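Local coordinates for methylthioribose-1-phosphate isomerase (Saccharomyces cerevisiae, PDB 1W2W), which catalyses, as the whole enzyme of which this chain is the N-terminal part, the interconversion of 5-methylthioribose 1-phosphate and 5-methylthioribulose 1-phosphate, a step of the methionine salvage pathway, at residues I6-S11 and Y139-I144; V20-L25 and S47-G52; H36-G41 and S61-T66; P54-V59 and V110-S115; D145-N150 and L186-Y191. All blocks are in the same frame, centred on the assembly; numbering follows the deposited sequence.

Contact 1 of 5, residues I6-S11 and Y139-I144; sequences IVFDRS and YVCELI
The ring of Phe8 pushes into a shallow hollow on helix 129-168 whose walls are Val140, Cys141 and Ile144. Its CD2 atom lies 3.4 Å from Ile144 CD1, CZ lies 4.1 Å from Val140 CG2, and Cys141 SG stands at the ring edge, 5.3 Å from the centroid and 79° off the ring normal, a sulfur-aromatic contact. With CG anti to the backbone N (chi1 172°), the ring is carried across toward the helix. These residues belong to an outer strand, 6-9, of the chain's three-stranded antiparallel sheet, which is thereby laid against the long helix at an angle of 136° between the short segments. Beyond the strand, Arg10 makes a second bump. Its CB lies over one face of the Phe8 ring, and its chain, bent at chi3, lays the guanidinium over Cys141, so that SG sits above one face and NH1 is 3.6 Å from Cys141 CB. At the edge of the same group, NH2 lies 3.9 Å from Ile144 CG2, and it also forms a salt bridge to Asp145, one residue further along the helix. Strand 17-21 flanks Phe8 through Val18.

Contact 2 of 5, residues V20-L25 and S47-G52; sequences VLDQLL and SMQVRG. With SO4 (sulfate ion), chain I.
A chi1 of -171° turns the Asp22 carboxylate away from its own backbone N, while Gln49 CG sits beside its N (chi1 -71°); from these positions the carboxylate and the amide meet with their planes 74° apart. Gln49 NE2 donates to Asp22 OD2 over 3.0 Å, nearly straight, yet arrives from above the carboxylate plane. The other oxygen, Asp22 OD1, accepts from Leu24 N in an Asx turn. That turn presents Gln23, whose backbone N donates to Gln49 O (2.8 Å) and whose OE1 receives Arg51 NH1 at 3.0 Å on a lone pair in the carbonyl plane. Arg51 is bent at both chi2 and chi3, and its NE donates in plane to O3 of the sulfate (2.9 Å), whose O1 takes Gly52 N, also at 2.9 Å. Gln23 thus fixes one edge of the guanidinium while the anion occupies another. Arg106 of the same chain and residues of another protein chain also bind the sulfate. It probably comes from the crystallisation liquor, but Arg51 lies about 4 Å, side chain to side chain, from Cys181, the predicted transition-state stabiliser, consistent with an anion pocket at the active site. Beside these bonds Val20 CG2 presses on Val50 CG2 at 3.5 Å, tighter than usual. The loop 47-52, opened by a Schellman motif at Met48, joins helix 38-46 to helix 53-73 and runs against the end of strand 17-21, with Val59 packed on both valines.

Contact 3 of 5, residues H36-G41 and S61-T66; sequences HTIDDG and SLSVLT
Ser63 and Thr66 of helix 53-73 press against the backbone that begins helix 38-46, a close approach of two helices at a capped N-terminus. Ser63 CB lies 3.4 Å from Thr37 O, and its OG is 3.7 Å from both Ile38 CA and the CA of Gly41, which has no side chain to stand between the helices. Next to this, Ile38 reaches along the second helix, where its CG1 is 3.9 Å from Val64 CA and its CD1 is 4.1 Å from Val64 CG2, the two side chains meeting at a slant. The Ser63 hydroxyl is tied back to Gly60 O of its own helix, as its chi1 of 79° allows, and therefore meets the neighbour by packing.

In the next shell, Thr37 and Asp40 form a capping box that sets the start of the helix. Asp40 OD2 takes both His36 N, on its anti lone pair, and Thr37 N, from above the carboxylate plane; the return bonds from Asp39 N and Asp40 N to Thr37 OG1 are weak. Glu67 accepts from Ile38 N, and Arg98 pairs with Asp39. At the chain's approach to the cap, Thr66 CB lies 3.3 Å from His36 O.

Contact 4 of 5, residues P54-V59 and V110-S115; sequences PAIAIV and VNLSNS
Ala57 CB sits against the first turn of helix 111-124, 3.6 Å from Asn111 C, 3.7 Å from Asn111 CB and 4.0 Å from Ser115 OG. With only a methyl group at this point, the backbones lie close: the CA atoms of Ala57 and Leu112 are 4.0 Å apart. The two short helical segments have axes 8.0 Å apart at closest approach and cross at -34°, an approximately parallel helix pair in the buried, helical part of the chain. To one flank, Ile56 CG2 meets Leu112 CB at 4.1 Å, their side chains crossing at about a right angle, while Leu112, with CG anti to its N (chi1 180°), reaches back to put CD1 3.9 Å from Ile56 O. Nearer the N-terminal end, Asn111 ND2 packs 4.0 Å from Pro54 CG. The Asn111 amide is anchored elsewhere, its OD1 accepting a hydrogen bond from a polar side chain of another chain. Ser115 OG pairs with Tyr139 OH of helix 129-168, which also covers Ile58 with Leu143 and Ile144.

Contact 5 of 5, residues D145-N150 and L186-Y191; sequences DEDLAN and LATSGY
Two hydrogen bonds fasten an ST-turn loop to helix 129-168, both received by one oxygen, Asp147 OD2. Ser189 OG donates from 2.8 Å onto the anti lone pair, whereas Ser189 N donates from 3.0 Å, at 165° but 37° out of the carboxylate plane. Asp147 CG is anti to its backbone N (chi1 -175°), which swings the carboxylate off the helix toward the loop. Concentrating two donors on this buried oxygen would probably help to stabilise its negative charge; Asn151 adds a weak third bond. Within the loop, Thr188 OG1 accepts from Gly190 N to make the ST turn and also bonds to Gly184 O, so the turn that presents Ser189 is itself secured.

The remaining contacts are van der Waals packing around Leu148. Its CB lies 3.4 Å from Ser189 OG, and its CD1 makes an apolar contact with Tyr191 CB at 4.1 Å. Pro54 of helix 53-73 borders Asp147 and Thr188. Tyr191 OH is held by Ser200 further on. Beside the glycine, Leu148 CD1 rests 3.5 Å from Gly190 O.

Contacts 2, 3 and 4 are buried, contact 5 is partly so, and contact 1 lies at the surface. Helix 53-73 serves contacts 3 and 4, and helix 129-168 serves contacts 1 and 5, where the Arg10-Asp145 salt bridge joins the two. The chemistry follows position. Contacts 1 and 4 have no hydrogen bonds across their segments and rely on packing: aromatic, sulfur and guanidinium groups in the first, alanine and aliphatic groups beside asparagine and serine in the second. Contact 3 is likewise packed, against a capped helix start. Contacts 2 and 5 use hydrogen bonds to hold loops; contact 2 alone includes the sulfate. Between contacts 4 and 5, Ala55 N probably bonds to Ala187 O.

Contact 1 of 5, residues I6-S11 and Y139-I144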
# COMPACT_ATOMS: atom_id res chain seq x y z
N ILE A 6 -8.74 -13.41 -21.54
CA ILE A 6 -8.36 -13.75 -22.91
C ILE A 6 -9.55 -14.37 -23.60
O ILE A 6 -10.09 -15.36 -23.12
CB ILE A 6 -7.15 -14.71 -22.90
CG1 ILE A 6 -5.93 -14.01 -22.30
CG2 ILE A 6 -6.84 -15.22 -24.32
CD1 ILE A 6 -4.84 -14.98 -21.84
N VAL A 7 -9.97 -13.78 -24.72
CA VAL A 7 -11.11 -14.32 -25.45
C VAL A 7 -10.57 -14.97 -26.71
O VAL A 7 -10.14 -14.28 -27.64
CB VAL A 7 -12.15 -13.26 -25.77
CG1 VAL A 7 -13.34 -13.88 -26.51
CG2 VAL A 7 -12.65 -12.60 -24.47
N PHE A 8 -10.62 -16.30 -26.71
CA PHE A 8 -10.03 -17.15 -27.75
C PHE A 8 -11.15 -17.87 -28.49
O PHE A 8 -11.75 -18.79 -27.96
CB PHE A 8 -9.10 -18.18 -27.06
CG PHE A 8 -8.56 -19.23 -27.99
CD1 PHE A 8 -8.27 -18.93 -29.31
CD2 PHE A 8 -8.34 -20.52 -27.53
CE1 PHE A 8 -7.78 -19.92 -30.17
CE2 PHE A 8 -7.84 -21.50 -28.37
CZ PHE A 8 -7.55 -21.20 -29.69
N ASP A 9 -11.45 -17.43 -29.72
CA ASP A 9 -12.44 -18.13 -30.52
C ASP A 9 -11.71 -19.17 -31.37
O ASP A 9 -11.02 -18.83 -32.33
CB ASP A 9 -13.16 -17.12 -31.42
CG ASP A 9 -14.24 -17.74 -32.26
OD1 ASP A 9 -14.39 -18.99 -32.31
OD2 ASP A 9 -15.02 -17.03 -32.92
N ARG A 10 -11.88 -20.43 -30.99
CA ARG A 10 -11.14 -21.54 -31.59
C ARG A 10 -11.98 -22.25 -32.64
O ARG A 10 -11.57 -23.28 -33.19
CB ARG A 10 -10.72 -22.51 -30.48
CG ARG A 10 -11.88 -23.34 -29.93
CD ARG A 10 -11.45 -24.39 -28.91
NE ARG A 10 -10.92 -23.77 -27.69
CZ ARG A 10 -10.35 -24.44 -26.70
NH1 ARG A 10 -10.22 -25.76 -26.78
NH2 ARG A 10 -9.91 -23.80 -25.63
N SER A 11 -13.15 -21.70 -32.93
CA SER A 11 -14.17 -22.43 -33.68
C SER A 11 -13.75 -22.71 -35.13
O SER A 11 -14.20 -23.69 -35.73
CB SER A 11 -15.49 -21.67 -33.66
OG SER A 11 -15.41 -20.49 -34.43
N TYR A 139 -1.74 -27.46 -29.45
CA TYR A 139 -1.00 -27.15 -28.23
C TYR A 139 -1.70 -26.08 -27.41
O TYR A 139 -1.86 -26.21 -26.18
CB TYR A 139 0.44 -26.70 -28.52
CG TYR A 139 1.08 -26.15 -27.26
CD1 TYR A 139 1.52 -27.00 -26.26
CD2 TYR A 139 1.20 -24.78 -27.06
CE1 TYR A 139 2.09 -26.51 -25.10
CE2 TYR A 139 1.77 -24.27 -25.89
CZ TYR A 139 2.21 -25.15 -24.92
OH TYR A 139 2.78 -24.71 -23.75
N VAL A 140 -2.12 -25.00 -28.07
CA VAL A 140 -2.74 -23.91 -27.33
C VAL A 140 -4.10 -24.30 -26.73
O VAL A 140 -4.43 -23.88 -25.61
CB VAL A 140 -2.80 -22.58 -28.11
CG1 VAL A 140 -1.41 -22.19 -28.58
CG2 VAL A 140 -3.78 -22.66 -29.28
N CYS A 141 -4.87 -25.12 -27.45
CA CYS A 141 -6.12 -25.62 -26.91
C CYS A 141 -5.85 -26.43 -25.64
O CYS A 141 -6.56 -26.28 -24.65
CB CYS A 141 -6.87 -26.48 -27.93
SG CYS A 141 -7.59 -25.46 -29.24
N GLU A 142 -4.81 -27.26 -25.69
CA GLU A 142 -4.48 -28.11 -24.56
C GLU A 142 -3.96 -27.29 -23.38
O GLU A 142 -4.37 -27.53 -22.24
CB GLU A 142 -3.46 -29.18 -24.95
CG GLU A 142 -4.10 -30.28 -25.79
CD GLU A 142 -3.08 -31.04 -26.61
OE1 GLU A 142 -1.90 -31.10 -26.17
OE2 GLU A 142 -3.46 -31.55 -27.69
N LEU A 143 -3.09 -26.33 -23.67
CA LEU A 143 -2.57 -25.42 -22.64
C LEU A 143 -3.73 -24.74 -21.91
O LEU A 143 -3.80 -24.71 -20.66
CB LEU A 143 -1.63 -24.38 -23.27
CG LEU A 143 -1.12 -23.25 -22.36
CD1 LEU A 143 -0.11 -23.78 -21.34
CD2 LEU A 143 -0.55 -22.08 -23.17
N ILE A 144 -4.66 -24.19 -22.68
CA ILE A 144 -5.79 -23.47 -22.11
C ILE A 144 -6.73 -24.43 -21.39
O ILE A 144 -7.15 -24.19 -20.25
CB ILE A 144 -6.52 -22.66 -23.22
CG1 ILE A 144 -5.63 -21.49 -23.68
CG2 ILE A 144 -7.88 -22.15 -22.74
CD1 ILE A 144 -6.02 -20.88 -25.02

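Contact 2 of 5, residues V20-L25 and S47-G52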
# COMPACT_ATOMS: atom_id res chain seq x y z
N VAL A 20 -7.85 -9.55 -25.99
CA VAL A 20 -7.60 -9.61 -24.55
C VAL A 20 -8.12 -8.36 -23.85
O VAL A 20 -8.12 -7.26 -24.42
CB VAL A 20 -6.11 -9.80 -24.22
CG1 VAL A 20 -5.59 -11.12 -24.81
CG2 VAL A 20 -5.30 -8.60 -24.72
N LEU A 21 -8.57 -8.52 -22.62
CA LEU A 21 -9.02 -7.36 -21.85
C LEU A 21 -7.80 -6.52 -21.52
O LEU A 21 -6.77 -7.06 -21.13
CB LEU A 21 -9.66 -7.82 -20.55
CG LEU A 21 -11.15 -8.13 -20.53
CD1 LEU A 21 -11.54 -8.46 -19.11
CD2 LEU A 21 -11.95 -6.95 -21.07
N ASP A 22 -7.93 -5.20 -21.63
CA ASP A 22 -6.85 -4.34 -21.16
C ASP A 22 -6.96 -4.19 -19.64
O ASP A 22 -7.78 -3.40 -19.12
CB ASP A 22 -6.95 -2.97 -21.83
CG ASP A 22 -5.74 -2.11 -21.55
OD1 ASP A 22 -5.05 -2.37 -20.53
OD2 ASP A 22 -5.40 -1.16 -22.30
N GLN A 23 -6.14 -4.94 -18.92
CA GLN A 23 -6.29 -4.96 -17.47
C GLN A 23 -5.79 -3.70 -16.78
O GLN A 23 -6.02 -3.52 -15.58
CB GLN A 23 -5.63 -6.20 -16.88
CG GLN A 23 -6.27 -7.50 -17.39
CD GLN A 23 -5.70 -8.71 -16.68
OE1 GLN A 23 -5.60 -8.73 -15.46
NE2 GLN A 23 -5.33 -9.73 -17.46
N LEU A 24 -5.11 -2.84 -17.53
CA LEU A 24 -4.72 -1.55 -16.99
C LEU A 24 -5.95 -0.69 -16.73
O LEU A 24 -5.90 0.19 -15.87
CB LEU A 24 -3.76 -0.80 -17.94
CG LEU A 24 -2.40 -1.42 -18.27
CD1 LEU A 24 -1.77 -0.57 -19.36
CD2 LEU A 24 -1.49 -1.44 -17.04
N LEU A 25 -7.03 -0.93 -17.48
CA LEU A 25 -8.20 -0.05 -17.50
C LEU A 25 -9.37 -0.54 -16.64
O LEU A 25 -10.35 0.20 -16.43
CB LEU A 25 -8.65 0.18 -18.95
CG LEU A 25 -7.54 0.67 -19.89
CD1 LEU A 25 -8.11 0.91 -21.29
CD2 LEU A 25 -6.89 1.94 -19.35
N SER A 47 3.64 -4.27 -21.38
CA SER A 47 2.89 -3.16 -20.82
C SER A 47 1.93 -3.59 -19.70
O SER A 47 1.33 -2.73 -19.04
CB SER A 47 2.11 -2.44 -21.93
OG SER A 47 0.98 -3.20 -22.31
N MSE A 48 1.78 -4.89 -19.49
CA MSE A 48 0.89 -5.40 -18.43
C MSE A 48 -0.59 -5.15 -18.70
O MSE A 48 -1.43 -5.06 -17.79
CB MSE A 48 1.32 -4.92 -17.05
CG MSE A 48 2.69 -5.44 -16.67
SE MSE A 48 3.25 -4.97 -14.86
CE MSE A 48 2.00 -6.09 -13.79
N GLN A 49 -0.92 -5.07 -19.99
CA GLN A 49 -2.31 -5.07 -20.40
C GLN A 49 -2.89 -6.47 -20.20
O GLN A 49 -4.05 -6.60 -19.83
CB GLN A 49 -2.46 -4.65 -21.85
CG GLN A 49 -2.18 -3.18 -22.08
CD GLN A 49 -2.18 -2.85 -23.55
OE1 GLN A 49 -1.31 -3.32 -24.28
NE2 GLN A 49 -3.15 -2.06 -24.00
N VAL A 50 -2.08 -7.49 -20.45
CA VAL A 50 -2.36 -8.83 -19.93
C VAL A 50 -1.31 -9.09 -18.86
O VAL A 50 -0.11 -8.83 -19.07
CB VAL A 50 -2.20 -9.90 -21.04
CG1 VAL A 50 -2.42 -11.30 -20.47
CG2 VAL A 50 -3.17 -9.65 -22.19
N ARG A 51 -1.73 -9.60 -17.71
CA ARG A 51 -0.75 -10.02 -16.71
C ARG A 51 -1.33 -11.17 -15.91
O ARG A 51 -2.44 -11.62 -16.17
CB ARG A 51 -0.30 -8.85 -15.83
CG ARG A 51 -1.38 -7.79 -15.50
CD ARG A 51 -2.59 -8.36 -14.78
NE ARG A 51 -2.18 -9.11 -13.59
CZ ARG A 51 -2.93 -10.00 -12.95
NH1 ARG A 51 -4.16 -10.28 -13.37
NH2 ARG A 51 -2.44 -10.62 -11.87
N GLY A 52 -0.57 -11.67 -14.94
CA GLY A 52 -0.90 -12.97 -14.38
C GLY A 52 -0.10 -14.05 -15.07
O GLY A 52 -0.12 -14.17 -16.29
S SO4 I . 1.64 -9.87 -12.45
O1 SO4 I . 1.76 -10.49 -13.78
O2 SO4 I . 2.77 -8.96 -12.27
O3 SO4 I . 0.41 -9.10 -12.38
O4 SO4 I . 1.69 -10.92 -11.44

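Contact 3 of 5, residues H36-G41 and S61-T66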
# COMPACT_ATOMS: atom_id res chain seq x y z
N HIS A 36 -2.85 -10.12 -33.17
CA HIS A 36 -2.64 -10.63 -34.53
C HIS A 36 -1.25 -11.22 -34.72
O HIS A 36 -1.07 -12.18 -35.48
CB HIS A 36 -2.90 -9.52 -35.55
CG HIS A 36 -4.32 -9.02 -35.54
ND1 HIS A 36 -5.39 -9.82 -35.90
CD2 HIS A 36 -4.84 -7.82 -35.21
CE1 HIS A 36 -6.51 -9.13 -35.79
NE2 HIS A 36 -6.21 -7.91 -35.37
N THR A 37 -0.26 -10.65 -34.04
CA THR A 37 1.13 -11.06 -34.25
C THR A 37 1.88 -11.17 -32.94
O THR A 37 1.36 -10.82 -31.87
CB THR A 37 1.87 -10.03 -35.11
OG1 THR A 37 2.08 -8.84 -34.33
CG2 THR A 37 0.99 -9.59 -36.28
N ILE A 38 3.11 -11.65 -33.04
CA ILE A 38 3.96 -11.77 -31.86
C ILE A 38 4.28 -10.39 -31.30
O ILE A 38 4.49 -10.23 -30.09
CB ILE A 38 5.21 -12.61 -32.17
CG1 ILE A 38 4.77 -14.07 -32.39
CG2 ILE A 38 6.21 -12.55 -31.02
CD1 ILE A 38 5.86 -14.97 -32.96
N ASP A 39 4.28 -9.37 -32.15
CA ASP A 39 4.50 -8.02 -31.63
C ASP A 39 3.37 -7.62 -30.69
O ASP A 39 3.62 -6.90 -29.73
CB ASP A 39 4.63 -6.97 -32.74
CG ASP A 39 5.81 -7.21 -33.63
OD1 ASP A 39 6.96 -7.12 -33.13
OD2 ASP A 39 5.69 -7.52 -34.83
N ASP A 40 2.15 -8.06 -30.99
CA ASP A 40 1.00 -7.72 -30.15
C ASP A 40 1.10 -8.45 -28.82
O ASP A 40 0.86 -7.86 -27.76
CB ASP A 40 -0.31 -8.12 -30.84
CG ASP A 40 -0.56 -7.33 -32.11
OD1 ASP A 40 -0.07 -6.18 -32.22
OD2 ASP A 40 -1.25 -7.79 -33.04
N GLY A 41 1.46 -9.73 -28.88
CA GLY A 41 1.69 -10.53 -27.69
C GLY A 41 2.74 -9.89 -26.81
O GLY A 41 2.54 -9.71 -25.61
N SER A 61 1.62 -17.61 -26.24
CA SER A 61 1.41 -18.78 -27.08
C SER A 61 0.41 -18.49 -28.21
O SER A 61 0.67 -18.81 -29.37
CB SER A 61 0.95 -19.97 -26.24
OG SER A 61 1.94 -20.32 -25.29
N LEU A 62 -0.72 -17.90 -27.87
CA LEU A 62 -1.74 -17.56 -28.85
C LEU A 62 -1.23 -16.60 -29.92
O LEU A 62 -1.60 -16.72 -31.09
CB LEU A 62 -3.01 -17.00 -28.19
CG LEU A 62 -3.88 -18.04 -27.48
CD1 LEU A 62 -4.93 -17.32 -26.65
CD2 LEU A 62 -4.55 -18.97 -28.48
N SER A 63 -0.38 -15.65 -29.52
CA SER A 63 0.12 -14.66 -30.47
C SER A 63 1.03 -15.29 -31.53
O SER A 63 1.13 -14.78 -32.65
CB SER A 63 0.82 -13.48 -29.77
OG SER A 63 2.14 -13.81 -29.36
N VAL A 64 1.69 -16.39 -31.18
CA VAL A 64 2.47 -17.15 -32.16
C VAL A 64 1.52 -17.79 -33.18
O VAL A 64 1.75 -17.77 -34.40
CB VAL A 64 3.33 -18.24 -31.48
CG1 VAL A 64 4.22 -18.94 -32.51
CG2 VAL A 64 4.21 -17.64 -30.39
N LEU A 65 0.43 -18.37 -32.68
CA LEU A 65 -0.55 -18.98 -33.57
C LEU A 65 -1.22 -17.95 -34.48
O LEU A 65 -1.34 -18.19 -35.69
CB LEU A 65 -1.59 -19.80 -32.79
CG LEU A 65 -2.72 -20.42 -33.64
CD1 LEU A 65 -2.16 -21.44 -34.64
CD2 LEU A 65 -3.76 -21.08 -32.74
N THR A 66 -1.65 -16.82 -33.95
CA THR A 66 -2.24 -15.81 -34.84
C THR A 66 -1.23 -15.33 -35.88
O THR A 66 -1.60 -15.06 -37.02
CB THR A 66 -2.83 -14.60 -34.07
OG1 THR A 66 -1.85 -14.04 -33.19
CG2 THR A 66 -3.96 -15.02 -33.15

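Contact 4 of 5, residues P54-V59 and V110-S115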
# COMPACT_ATOMS: atom_id res chain seq x y z
N PRO A 54 0.00 -17.41 -15.75
CA PRO A 54 -0.56 -18.26 -16.80
C PRO A 54 -1.17 -17.48 -17.95
O PRO A 54 -0.98 -17.89 -19.09
CB PRO A 54 -1.60 -19.12 -16.07
CG PRO A 54 -1.18 -19.01 -14.59
CD PRO A 54 -0.72 -17.58 -14.47
N ALA A 55 -1.88 -16.38 -17.68
CA ALA A 55 -2.42 -15.58 -18.78
C ALA A 55 -1.33 -15.07 -19.71
O ALA A 55 -1.51 -15.02 -20.94
CB ALA A 55 -3.23 -14.40 -18.24
N ILE A 56 -0.19 -14.68 -19.13
CA ILE A 56 0.95 -14.26 -19.94
C ILE A 56 1.39 -15.37 -20.90
O ILE A 56 1.57 -15.11 -22.10
CB ILE A 56 2.11 -13.81 -19.03
CG1 ILE A 56 1.72 -12.53 -18.29
CG2 ILE A 56 3.41 -13.67 -19.84
CD1 ILE A 56 2.62 -12.20 -17.12
N ALA A 57 1.55 -16.58 -20.37
CA ALA A 57 1.91 -17.73 -21.20
C ALA A 57 0.87 -18.02 -22.28
O ALA A 57 1.21 -18.35 -23.42
CB ALA A 57 2.11 -18.96 -20.34
N ILE A 58 -0.40 -17.90 -21.92
CA ILE A 58 -1.47 -18.17 -22.88
C ILE A 58 -1.52 -17.12 -24.00
O ILE A 58 -1.58 -17.48 -25.18
CB ILE A 58 -2.85 -18.29 -22.18
CG1 ILE A 58 -2.89 -19.55 -21.31
CG2 ILE A 58 -3.98 -18.32 -23.22
CD1 ILE A 58 -3.97 -19.51 -20.22
N VAL A 59 -1.50 -15.84 -23.65
CA VAL A 59 -1.51 -14.82 -24.71
C VAL A 59 -0.25 -14.88 -25.58
O VAL A 59 -0.33 -14.71 -26.80
CB VAL A 59 -1.75 -13.38 -24.20
CG1 VAL A 59 -0.49 -12.81 -23.54
CG2 VAL A 59 -2.12 -12.47 -25.39
N VAL A 110 7.65 -17.85 -14.89
CA VAL A 110 8.29 -18.87 -15.71
C VAL A 110 7.32 -19.50 -16.70
O VAL A 110 7.76 -20.15 -17.65
CB VAL A 110 8.96 -19.95 -14.83
CG1 VAL A 110 7.92 -20.81 -14.11
CG2 VAL A 110 9.94 -20.81 -15.64
N ASN A 111 6.02 -19.32 -16.50
CA ASN A 111 5.04 -19.95 -17.38
C ASN A 111 5.32 -19.70 -18.85
O ASN A 111 5.26 -20.61 -19.68
CB ASN A 111 3.63 -19.48 -17.02
CG ASN A 111 3.22 -19.96 -15.65
OD1 ASN A 111 3.83 -19.57 -14.66
ND2 ASN A 111 2.19 -20.82 -15.59
N LEU A 112 5.65 -18.45 -19.17
CA LEU A 112 5.88 -18.10 -20.57
C LEU A 112 7.03 -18.92 -21.16
O LEU A 112 6.87 -19.52 -22.22
CB LEU A 112 6.13 -16.59 -20.72
CG LEU A 112 6.39 -16.08 -22.15
CD1 LEU A 112 5.16 -16.33 -23.01
CD2 LEU A 112 6.81 -14.59 -22.16
N SER A 113 8.18 -18.93 -20.48
CA SER A 113 9.33 -19.72 -20.93
C SER A 113 8.94 -21.18 -21.09
O SER A 113 9.28 -21.83 -22.10
CB SER A 113 10.51 -19.58 -19.95
OG SER A 113 11.58 -20.48 -20.27
N ASN A 114 8.22 -21.71 -20.11
CA ASN A 114 7.83 -23.11 -20.18
C ASN A 114 7.01 -23.44 -21.43
O ASN A 114 7.21 -24.49 -22.07
CB ASN A 114 7.11 -23.54 -18.89
CG ASN A 114 8.08 -23.71 -17.72
OD1 ASN A 114 9.29 -23.88 -17.91
ND2 ASN A 114 7.54 -23.67 -16.50
N SER A 115 6.10 -22.55 -21.79
CA SER A 115 5.33 -22.70 -23.01
C SER A 115 6.19 -22.49 -24.26
O SER A 115 6.04 -23.22 -25.23
CB SER A 115 4.15 -21.72 -23.03
OG SER A 115 3.02 -22.28 -22.35

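Contact 5 of 5, residues D145-N150 and L186-Y191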
# COMPACT_ATOMS: atom_id res chain seq x y z
N ASP A 145 -7.09 -25.54 -22.02
CA ASP A 145 -8.11 -26.40 -21.41
C ASP A 145 -7.57 -27.06 -20.14
O ASP A 145 -8.30 -27.21 -19.15
CB ASP A 145 -8.59 -27.46 -22.39
CG ASP A 145 -9.40 -26.87 -23.53
OD1 ASP A 145 -9.78 -25.68 -23.45
OD2 ASP A 145 -9.70 -27.53 -24.55
N GLU A 146 -6.30 -27.45 -20.17
CA GLU A 146 -5.64 -27.95 -18.97
C GLU A 146 -5.49 -26.87 -17.89
O GLU A 146 -5.64 -27.17 -16.70
CB GLU A 146 -4.29 -28.59 -19.29
CG GLU A 146 -4.41 -29.88 -20.11
CD GLU A 146 -3.08 -30.46 -20.53
OE1 GLU A 146 -2.02 -30.07 -19.98
OE2 GLU A 146 -3.07 -31.32 -21.43
N ASP A 147 -5.21 -25.63 -18.28
CA ASP A 147 -5.10 -24.57 -17.28
C ASP A 147 -6.40 -24.46 -16.48
O ASP A 147 -6.38 -24.43 -15.26
CB ASP A 147 -4.73 -23.24 -17.93
CG ASP A 147 -4.51 -22.14 -16.92
OD1 ASP A 147 -3.38 -22.07 -16.39
OD2 ASP A 147 -5.40 -21.33 -16.59
N LEU A 148 -7.54 -24.42 -17.18
CA LEU A 148 -8.84 -24.30 -16.53
C LEU A 148 -9.17 -25.53 -15.69
O LEU A 148 -9.61 -25.41 -14.54
CB LEU A 148 -9.93 -24.09 -17.59
CG LEU A 148 -11.38 -24.05 -17.11
CD1 LEU A 148 -11.57 -22.88 -16.14
CD2 LEU A 148 -12.28 -23.90 -18.31
N ALA A 149 -8.96 -26.72 -16.25
CA ALA A 149 -9.27 -27.94 -15.52
C ALA A 149 -8.39 -28.06 -14.28
O ALA A 149 -8.85 -28.48 -13.22
CB ALA A 149 -9.09 -29.16 -16.40
N ASN A 150 -7.12 -27.69 -14.43
CA ASN A 150 -6.18 -27.80 -13.32
C ASN A 150 -6.46 -26.72 -12.27
O ASN A 150 -6.26 -26.95 -11.08
CB ASN A 150 -4.72 -27.73 -13.81
CG ASN A 150 -4.29 -28.98 -14.55
OD1 ASN A 150 -4.89 -30.05 -14.39
ND2 ASN A 150 -3.24 -28.86 -15.38
N LEU A 186 -9.03 -13.37 -14.25
CA LEU A 186 -8.26 -12.34 -14.94
C LEU A 186 -6.77 -12.65 -15.10
O LEU A 186 -6.09 -11.98 -15.89
CB LEU A 186 -8.48 -10.96 -14.32
CG LEU A 186 -9.90 -10.40 -14.49
CD1 LEU A 186 -10.16 -9.26 -13.50
CD2 LEU A 186 -10.13 -9.92 -15.93
N ALA A 187 -6.28 -13.64 -14.36
CA ALA A 187 -4.85 -13.98 -14.37
C ALA A 187 -4.56 -15.29 -15.10
O ALA A 187 -3.41 -15.70 -15.19
CB ALA A 187 -4.31 -14.05 -12.94
N THR A 188 -5.61 -15.94 -15.61
CA THR A 188 -5.52 -17.34 -16.05
C THR A 188 -6.51 -17.59 -17.18
O THR A 188 -7.07 -16.65 -17.74
CB THR A 188 -5.80 -18.34 -14.89
OG1 THR A 188 -7.18 -18.29 -14.49
CG2 THR A 188 -4.99 -18.04 -13.63
N SER A 189 -6.76 -18.85 -17.51
CA SER A 189 -7.77 -19.17 -18.51
C SER A 189 -9.16 -19.10 -17.87
O SER A 189 -10.18 -19.25 -18.57
CB SER A 189 -7.53 -20.58 -19.08
OG SER A 189 -7.74 -21.55 -18.07
N GLY A 190 -9.22 -18.90 -16.55
CA GLY A 190 -10.49 -18.91 -15.84
C GLY A 190 -10.43 -19.68 -14.53
O GLY A 190 -9.64 -20.61 -14.40
N TYR A 191 -11.26 -19.28 -13.58
CA TYR A 191 -11.33 -19.88 -12.24
C TYR A 191 -10.17 -19.51 -11.29
O TYR A 191 -10.39 -18.98 -10.20
CB TYR A 191 -11.54 -21.39 -12.30
CG TYR A 191 -12.10 -21.94 -11.01
CD1 TYR A 191 -13.46 -21.82 -10.73
CD2 TYR A 191 -11.29 -22.56 -10.08
CE1 TYR A 191 -13.99 -22.31 -9.56
CE2 TYR A 191 -11.80 -23.05 -8.90
CZ TYR A 191 -13.16 -22.91 -8.64
OH TYR A 191 -13.73 -23.39 -7.49